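Local coordinates for protein Dye-decolorizing peroxidase tfu_3078 (Thermobifida fusca, PDB 5FW4) that uses heme b and hydrogen peroxide to oxidise many compounds, reacting strongly with anthraquinone dyes and modestly with azo dyes and standard peroxidase substrates, at residues 296-299 / 303-306; 238-243 / 287-292; 103-108 / 420-425. All blocks are in the same frame, centred on the assembly; numbering follows the deposited sequence.

Interaction 1. Residues 296-299 / 303-306; sequences ARER and RRLD
With CG anti to the carbonyl carbon (chi1 -58°) and an extended chain beyond it, Glu298 sends its carboxylate off the helix to the backbone of Arg304 and Leu305. Its OE2 accepts a fairly straight hydrogen bond from Leu305 N, 3.0 Å away, met on the anti side of the carboxylate and 15° out of its plane. A glutamate suits this place because its aliphatic part also packs on the loop: Glu298 CB lies 3.4 Å from Arg303 O, and Glu298 CG 4.0 Å from Leu305 CG. Arg304 bends at chi3, bringing its guanidinium round so that Glu298 OE2 sits over one face. The two planes are 61° apart, and the salt bridge between Glu298 OE1 and Arg304 NH1, at 3.6 Å, is long and purely electrostatic. Arg304 NH2 also pairs with Asp306 OD2, through a weakly directed hydrogen bond, giving a three-residue charge network. A water donates to Glu298 OE2 and accepts weakly from Asp306 N. Next to this, Leu305 CD1 meets Arg297 CD at 4.0 Å, the chains crossing at about a right angle; the Arg297 guanidinium is held by Leu292 O. Arg303 turns away from the helix; its NH1 is hydrogen-bonded to Gly308 O, and the side chain touches the heme. The contact folds the loop after helix 294-301 back onto that helix, with Glu128 and Gly129 of the second subunit packing on Arg297 and Leu305.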
# COMPACT_ATOMS: atom_id res chain seq x y z
N ALA A 296 23.29 -1.87 -19.11
CA ALA A 296 22.21 -1.73 -20.08
C ALA A 296 21.05 -0.89 -19.52
O ALA A 296 20.49 -0.07 -20.22
CB ALA A 296 21.69 -3.09 -20.51
N ARG A 297 20.73 -1.12 -18.27
CA ARG A 297 19.65 -0.34 -17.59
C ARG A 297 19.97 1.15 -17.61
O ARG A 297 19.15 1.99 -17.98
CB ARG A 297 19.51 -0.80 -16.16
CG ARG A 297 19.01 -2.23 -16.01
CD ARG A 297 19.17 -2.69 -14.56
NE ARG A 297 18.91 -4.11 -14.38
CZ ARG A 297 18.60 -4.70 -13.22
NH1 ARG A 297 18.53 -4.02 -12.07
NH2 ARG A 297 18.36 -6.01 -13.21
N GLU A 298 21.23 1.45 -17.31
CA GLU A 298 21.68 2.82 -17.28
C GLU A 298 21.59 3.44 -18.68
O GLU A 298 21.25 4.62 -18.81
CB GLU A 298 23.10 2.93 -16.66
CG GLU A 298 23.21 2.37 -15.24
CD GLU A 298 24.63 2.31 -14.66
OE1 GLU A 298 25.62 1.94 -15.37
OE2 GLU A 298 24.77 2.60 -13.46
N ARG A 299 21.89 2.66 -19.73
CA ARG A 299 21.74 3.16 -21.10
C ARG A 299 20.28 3.52 -21.51
O ARG A 299 20.05 4.53 -22.18
CB ARG A 299 22.46 2.22 -22.10
CG ARG A 299 23.99 2.31 -21.90
CD ARG A 299 24.85 1.46 -22.83
NE ARG A 299 24.16 0.25 -23.28
CZ ARG A 299 24.36 -1.00 -22.84
NH1 ARG A 299 25.28 -1.29 -21.92
NH2 ARG A 299 23.63 -1.99 -23.36
N ARG A 303 21.24 7.85 -17.21
CA ARG A 303 21.87 8.14 -15.94
C ARG A 303 22.20 6.83 -15.23
O ARG A 303 21.63 5.79 -15.55
CB ARG A 303 20.97 9.02 -15.10
CG ARG A 303 20.80 10.45 -15.62
CD ARG A 303 19.77 11.16 -14.77
NE ARG A 303 19.64 12.61 -15.00
CZ ARG A 303 20.39 13.56 -14.46
NH1 ARG A 303 21.40 13.30 -13.62
NH2 ARG A 303 20.11 14.81 -14.75
N ARG A 304 23.14 6.91 -14.30
CA ARG A 304 23.68 5.75 -13.61
C ARG A 304 22.73 5.43 -12.49
O ARG A 304 22.11 6.35 -11.96
CB ARG A 304 25.06 6.06 -13.04
CG ARG A 304 26.10 6.41 -14.10
CD ARG A 304 27.46 6.76 -13.53
NE ARG A 304 27.97 5.82 -12.53
CZ ARG A 304 28.33 4.55 -12.77
NH1 ARG A 304 28.22 4.02 -13.99
NH2 ARG A 304 28.80 3.79 -11.79
N LEU A 305 22.65 4.16 -12.12
CA LEU A 305 21.78 3.75 -10.99
C LEU A 305 22.35 4.10 -9.61
O LEU A 305 21.61 4.47 -8.69
CB LEU A 305 21.49 2.25 -11.05
CG LEU A 305 20.60 1.77 -12.21
CD1 LEU A 305 20.73 0.27 -12.41
CD2 LEU A 305 19.14 2.13 -11.97
N ASP A 306 23.67 3.97 -9.46
CA ASP A 306 24.32 4.12 -8.15
C ASP A 306 24.17 5.54 -7.64
O ASP A 306 23.64 5.74 -6.54
CB ASP A 306 25.80 3.62 -8.13
CG ASP A 306 26.69 4.23 -9.21
OD1 ASP A 306 26.29 5.16 -9.93
OD2 ASP A 306 27.86 3.73 -9.33
O HOH W 1 25.50 1.82 -11.22

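Interaction 2. Residues 238-243 / 287-292; sequences MGQIDG and TEWRKL. With HEM (protoporphyrin IX containing Fe), chain C.
A buried Met-aromatic contact, Met238 across the indole of Trp289, joins helix 286-291 to the loop that runs along the heme. The thioether chain is extended beyond CG and therefore spans both rings on one face: CG of Met238 stands 3.6 Å from the centroid of the five-membered ring of Trp289, 11° off its normal, and SD of Met238 is 4.1 Å from the centroid of the six-membered ring, 4° off. Methionine, long, unbranched and polarisable, suits the flat surface. The indole also spends its N-H here, in a weak hydrogen bond of 3.3 Å from Trp289 NE1 to Met238 O. Replacing Trp289 by a leucine would probably leave the Met238 sulfur without its aromatic face and the Met238 carbonyl without this donor. Residues 239-243 spell Gly-Gln-Ile-Asp-Gly, the GXXDG motif of DyP-type peroxidases, whose Asp242 is the probable proton acceptor. Gln240 bridges indole and heme: its NE2 approaches Trp289 CH2 obliquely at 3.2 Å, the amide and ring planes 88° apart, while its OE1, hydrogen-bonded to Asn236, lies 3.5 Å from the heme methyl CMB. Gly243 takes backbone angles at which any CB would collide with the carbonyl oxygen before it, and its N donates to the heme propionate oxygen O1A at 2.8 Å. On the helix side, Tyr403 meets Trp289 edge-to-face, and Arg297 and Val300 of helix 294-301 touch it.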
# COMPACT_ATOMS: atom_id res chain seq x y z
N MET A 238 12.15 0.61 -10.50
CA MET A 238 13.30 0.22 -11.43
C MET A 238 14.68 0.53 -10.84
O MET A 238 15.72 0.38 -11.54
CB MET A 238 13.05 0.95 -12.73
CG MET A 238 12.29 0.16 -13.75
SD MET A 238 11.84 1.12 -15.18
CE MET A 238 10.89 -0.03 -16.08
N GLY A 239 14.76 0.94 -9.58
CA GLY A 239 16.00 1.30 -8.92
C GLY A 239 16.58 2.66 -9.20
O GLY A 239 17.64 3.01 -8.69
N GLN A 240 15.88 3.46 -10.00
CA GLN A 240 16.45 4.70 -10.50
C GLN A 240 16.17 5.83 -9.55
O GLN A 240 15.09 5.87 -8.95
CB GLN A 240 15.83 5.06 -11.88
CG GLN A 240 16.01 3.96 -12.94
CD GLN A 240 14.85 3.79 -13.90
OE1 GLN A 240 13.74 4.33 -13.73
NE2 GLN A 240 15.09 2.98 -14.92
N ILE A 241 17.11 6.77 -9.47
CA ILE A 241 16.84 8.05 -8.87
C ILE A 241 15.85 8.82 -9.76
O ILE A 241 16.01 8.92 -10.98
CB ILE A 241 18.12 8.83 -8.56
CG1 ILE A 241 18.85 8.21 -7.37
CG2 ILE A 241 17.85 10.29 -8.30
CD1 ILE A 241 20.34 8.48 -7.43
N ASP A 242 14.78 9.30 -9.12
CA ASP A 242 13.66 9.91 -9.80
C ASP A 242 13.39 11.30 -9.25
O ASP A 242 12.87 11.43 -8.12
CB ASP A 242 12.39 9.03 -9.66
CG ASP A 242 11.14 9.71 -10.20
OD1 ASP A 242 11.28 10.53 -11.15
OD2 ASP A 242 10.01 9.44 -9.67
N GLY A 243 13.69 12.33 -10.04
CA GLY A 243 13.41 13.72 -9.67
C GLY A 243 14.52 14.72 -9.96
O GLY A 243 14.30 15.93 -9.91
N THR A 287 10.07 -7.99 -14.60
CA THR A 287 10.69 -9.25 -14.89
C THR A 287 11.63 -9.10 -16.09
O THR A 287 12.75 -9.57 -16.06
CB THR A 287 9.65 -10.33 -15.17
OG1 THR A 287 8.73 -10.37 -14.05
CG2 THR A 287 10.30 -11.66 -15.35
N GLU A 288 11.17 -8.44 -17.13
CA GLU A 288 12.00 -8.19 -18.30
C GLU A 288 13.15 -7.20 -18.00
O GLU A 288 14.29 -7.40 -18.42
CB GLU A 288 11.13 -7.66 -19.44
CG GLU A 288 10.16 -8.69 -20.01
CD GLU A 288 10.87 -9.81 -20.76
OE1 GLU A 288 11.94 -9.56 -21.34
OE2 GLU A 288 10.35 -10.96 -20.76
N TRP A 289 12.82 -6.12 -17.28
CA TRP A 289 13.81 -5.16 -16.79
C TRP A 289 14.90 -5.84 -15.99
O TRP A 289 16.05 -5.47 -16.12
CB TRP A 289 13.13 -4.09 -15.91
CG TRP A 289 14.02 -3.07 -15.34
CD1 TRP A 289 14.46 -3.00 -14.05
CD2 TRP A 289 14.62 -1.95 -16.02
NE1 TRP A 289 15.23 -1.91 -13.87
CE2 TRP A 289 15.37 -1.25 -15.06
CE3 TRP A 289 14.56 -1.45 -17.33
CZ2 TRP A 289 16.06 -0.07 -15.37
CZ3 TRP A 289 15.19 -0.27 -17.61
CH2 TRP A 289 15.95 0.39 -16.65
N ARG A 290 14.57 -6.84 -15.16
CA ARG A 290 15.63 -7.43 -14.35
C ARG A 290 16.58 -8.34 -15.11
O ARG A 290 17.64 -8.66 -14.60
CB ARG A 290 15.12 -8.09 -13.06
CG ARG A 290 14.12 -9.23 -13.16
CD ARG A 290 13.55 -9.47 -11.75
NE ARG A 290 14.60 -9.97 -10.87
CZ ARG A 290 14.81 -9.61 -9.60
NH1 ARG A 290 14.06 -8.71 -8.98
NH2 ARG A 290 15.82 -10.18 -8.95
N LYS A 291 16.20 -8.74 -16.31
CA LYS A 291 17.10 -9.51 -17.18
C LYS A 291 18.29 -8.67 -17.66
O LYS A 291 19.34 -9.23 -18.03
CB LYS A 291 16.34 -10.08 -18.39
CG LYS A 291 15.75 -11.46 -18.20
CD LYS A 291 14.25 -11.47 -17.95
CE LYS A 291 13.83 -12.47 -16.87
NZ LYS A 291 13.97 -11.93 -15.48
N LEU A 292 18.13 -7.35 -17.72
CA LEU A 292 19.25 -6.49 -18.16
C LEU A 292 20.32 -6.35 -17.12
O LEU A 292 20.07 -6.24 -15.94
CB LEU A 292 18.82 -5.07 -18.52
CG LEU A 292 17.79 -4.86 -19.62
CD1 LEU A 292 17.64 -3.35 -19.83
CD2 LEU A 292 18.25 -5.58 -20.89
CHA HEM C . 13.64 12.07 -16.20
CHB HEM C . 12.15 7.58 -15.14
CHC HEM C . 8.04 8.46 -17.52
CHD HEM C . 9.41 13.03 -18.34
C1A HEM C . 13.57 10.78 -15.71
C2A HEM C . 14.63 10.16 -15.02
C3A HEM C . 14.21 8.89 -14.75
C4A HEM C . 12.92 8.73 -15.25
CMA HEM C . 14.96 7.86 -14.00
CAA HEM C . 15.97 10.76 -14.70
CBA HEM C . 16.03 11.44 -13.34
CGA HEM C . 15.25 12.72 -13.34
O1A HEM C . 14.15 12.75 -12.73
O2A HEM C . 15.71 13.73 -13.93
C1B HEM C . 10.88 7.45 -15.72
C2B HEM C . 10.10 6.26 -15.65
C3B HEM C . 8.93 6.49 -16.32
C4B HEM C . 9.02 7.87 -16.78
CMB HEM C . 10.52 5.00 -14.94
CAB HEM C . 7.74 5.65 -16.51
CBB HEM C . 7.54 4.50 -15.86
C1C HEM C . 8.04 9.77 -17.95
C2C HEM C . 7.00 10.37 -18.64
C3C HEM C . 7.40 11.68 -18.85
C4C HEM C . 8.69 11.86 -18.30
CMC HEM C . 5.74 9.63 -19.00
CAC HEM C . 6.78 12.79 -19.57
CBC HEM C . 5.87 12.63 -20.47
C1D HEM C . 10.70 13.08 -17.79
C2D HEM C . 11.50 14.31 -17.86
C3D HEM C . 12.68 14.03 -17.27
C4D HEM C . 12.59 12.63 -16.86
CMD HEM C . 11.09 15.66 -18.44
CAD HEM C . 13.83 15.00 -17.07
CBD HEM C . 14.64 15.07 -18.37
CGD HEM C . 15.71 16.14 -18.27
O1D HEM C . 15.46 17.35 -18.43
O2D HEM C . 16.88 15.78 -18.01
NA HEM C . 12.53 9.89 -15.86
NB HEM C . 10.19 8.37 -16.40
NC HEM C . 9.06 10.67 -17.80
ND HEM C . 11.38 12.07 -17.18
FE HEM C . 10.85 10.28 -16.86

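Interaction 3. Residues 103-108 / 420-425; sequences SAAAAL and GRYLGQ
Leu108 and Ala105, one turn apart on helix 97-120, receive Tyr422 and Leu423 in a contact without hydrogen bonds between the segments. Its tight part centres on Leu108, whose CB lies 3.5 Å from Leu423 O and 3.8 Å from Tyr422 CE1. Tyr422 holds CG between its backbone N and carbonyl carbon (chi1 77°), the crowded position, which turns the ring toward the helix. The phenol oxygen OH of Tyr422 then rests 3.6 Å from CB of Ala105, where a small residue lets the ring come close, and also has a weak hydrogen bond with Gly430 O. Ala105 O lies over one ring face; against the opposite face, CB of Gln425 packs over the centre, 3.4 Å above the plane. Gln425 also turns its OE1 back to accept Tyr422 N at 3.0 Å. Ile428 covers Ala105, Leu108 and Tyr422, while Thr112 OG1 bonds to Leu423 N. The other side is loose: Gly420 and Arg421 are exposed and do not touch residues 103-108, and Arg421 lays its guanidinium face on CG of Gln425, with a weak, long ion pair to Asp426. Gly424 takes a positive phi (77°), easiest for glycine. Tyr422 to Gln425 form a type II beta turn, closed by Gln425 N to Tyr422 O at 3.0 Å, with glycine in its characteristic third position and here also the N-cap of helix 425-428.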
# COMPACT_ATOMS: atom_id res chain seq x y z
N SER A 103 -24.74 19.37 -7.05
CA SER A 103 -23.91 18.33 -6.42
C SER A 103 -22.41 18.69 -6.47
O SER A 103 -21.66 18.42 -5.53
CB SER A 103 -24.13 16.96 -7.10
OG SER A 103 -25.36 16.34 -6.72
N ALA A 104 -21.97 19.29 -7.57
CA ALA A 104 -20.58 19.79 -7.67
C ALA A 104 -20.29 20.88 -6.61
O ALA A 104 -19.23 20.88 -5.96
CB ALA A 104 -20.33 20.32 -9.07
N ALA A 105 -21.24 21.79 -6.42
CA ALA A 105 -21.09 22.85 -5.43
C ALA A 105 -20.92 22.24 -4.04
O ALA A 105 -20.06 22.66 -3.28
CB ALA A 105 -22.28 23.81 -5.46
N ALA A 106 -21.77 21.26 -3.73
CA ALA A 106 -21.73 20.59 -2.44
C ALA A 106 -20.39 19.87 -2.26
O ALA A 106 -19.68 20.07 -1.28
CB ALA A 106 -22.87 19.59 -2.34
N ALA A 107 -20.05 19.03 -3.24
CA ALA A 107 -18.80 18.25 -3.19
C ALA A 107 -17.66 19.18 -2.94
O ALA A 107 -16.93 18.98 -2.00
CB ALA A 107 -18.59 17.48 -4.49
N LEU A 108 -17.56 20.23 -3.75
CA LEU A 108 -16.35 21.09 -3.72
C LEU A 108 -16.28 21.90 -2.43
O LEU A 108 -15.22 22.07 -1.85
CB LEU A 108 -16.28 21.98 -4.98
CG LEU A 108 -15.96 21.28 -6.30
CD1 LEU A 108 -16.32 22.15 -7.49
CD2 LEU A 108 -14.48 20.92 -6.39
N GLY A 420 -11.68 33.33 1.31
CA GLY A 420 -13.13 33.49 1.42
C GLY A 420 -13.97 32.75 0.38
O GLY A 420 -15.17 32.99 0.29
N ARG A 421 -13.35 31.87 -0.41
CA ARG A 421 -14.06 31.12 -1.44
C ARG A 421 -13.63 29.66 -1.43
O ARG A 421 -12.45 29.35 -1.20
CB ARG A 421 -13.79 31.70 -2.84
CG ARG A 421 -14.27 33.14 -3.02
CD ARG A 421 -15.74 33.24 -3.42
NE ARG A 421 -15.94 33.15 -4.87
CZ ARG A 421 -17.11 33.19 -5.49
NH1 ARG A 421 -18.25 33.29 -4.80
NH2 ARG A 421 -17.16 33.11 -6.82
N TYR A 422 -14.59 28.77 -1.69
CA TYR A 422 -14.27 27.38 -1.87
C TYR A 422 -13.64 27.12 -3.26
O TYR A 422 -13.73 27.94 -4.19
CB TYR A 422 -15.47 26.47 -1.56
CG TYR A 422 -16.55 26.40 -2.62
CD1 TYR A 422 -16.38 25.63 -3.76
CD2 TYR A 422 -17.74 27.09 -2.46
CE1 TYR A 422 -17.37 25.56 -4.72
CE2 TYR A 422 -18.74 27.02 -3.40
CZ TYR A 422 -18.54 26.25 -4.53
OH TYR A 422 -19.52 26.19 -5.47
N LEU A 423 -12.97 25.98 -3.37
CA LEU A 423 -12.16 25.64 -4.54
C LEU A 423 -13.06 25.41 -5.73
O LEU A 423 -13.96 24.57 -5.68
CB LEU A 423 -11.33 24.38 -4.25
CG LEU A 423 -10.27 24.66 -3.19
CD1 LEU A 423 -9.71 23.39 -2.58
CD2 LEU A 423 -9.18 25.54 -3.80
N GLY A 424 -12.83 26.21 -6.77
CA GLY A 424 -13.64 26.18 -7.98
C GLY A 424 -15.01 26.89 -7.84
O GLY A 424 -15.88 26.71 -8.69
N GLN A 425 -15.19 27.68 -6.78
CA GLN A 425 -16.46 28.40 -6.60
C GLN A 425 -16.72 29.36 -7.79
O GLN A 425 -17.86 29.51 -8.22
CB GLN A 425 -16.49 29.16 -5.26
CG GLN A 425 -17.84 29.80 -4.93
CD GLN A 425 -17.97 30.27 -3.47
OE1 GLN A 425 -17.00 30.31 -2.71
NE2 GLN A 425 -19.18 30.64 -3.09

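Overall arrangement
From the N terminus, helix 97-120 supplies residues 103-108, whose partners come only at 420-425, so interaction 3 closes a loop of more than 300 residues and ties an N-terminal family helix to the C-terminal tail. Nested inside it are the other two, in series: interaction 2 joins the heme loop 238-243 to helix 286-291, closing a loop that takes in helix 252-258 and strand 275-284, and interaction 1 is a short local closure between helix 294-301 and the loop that follows it. These neighbours touch, Leu305 CD2 packing on Gly239 O at 3.7 Å, and link successive helices to the heme loop. Interaction 3 stands on the opposite side of the chain's centre, about 42 Å from interaction 2 between centres.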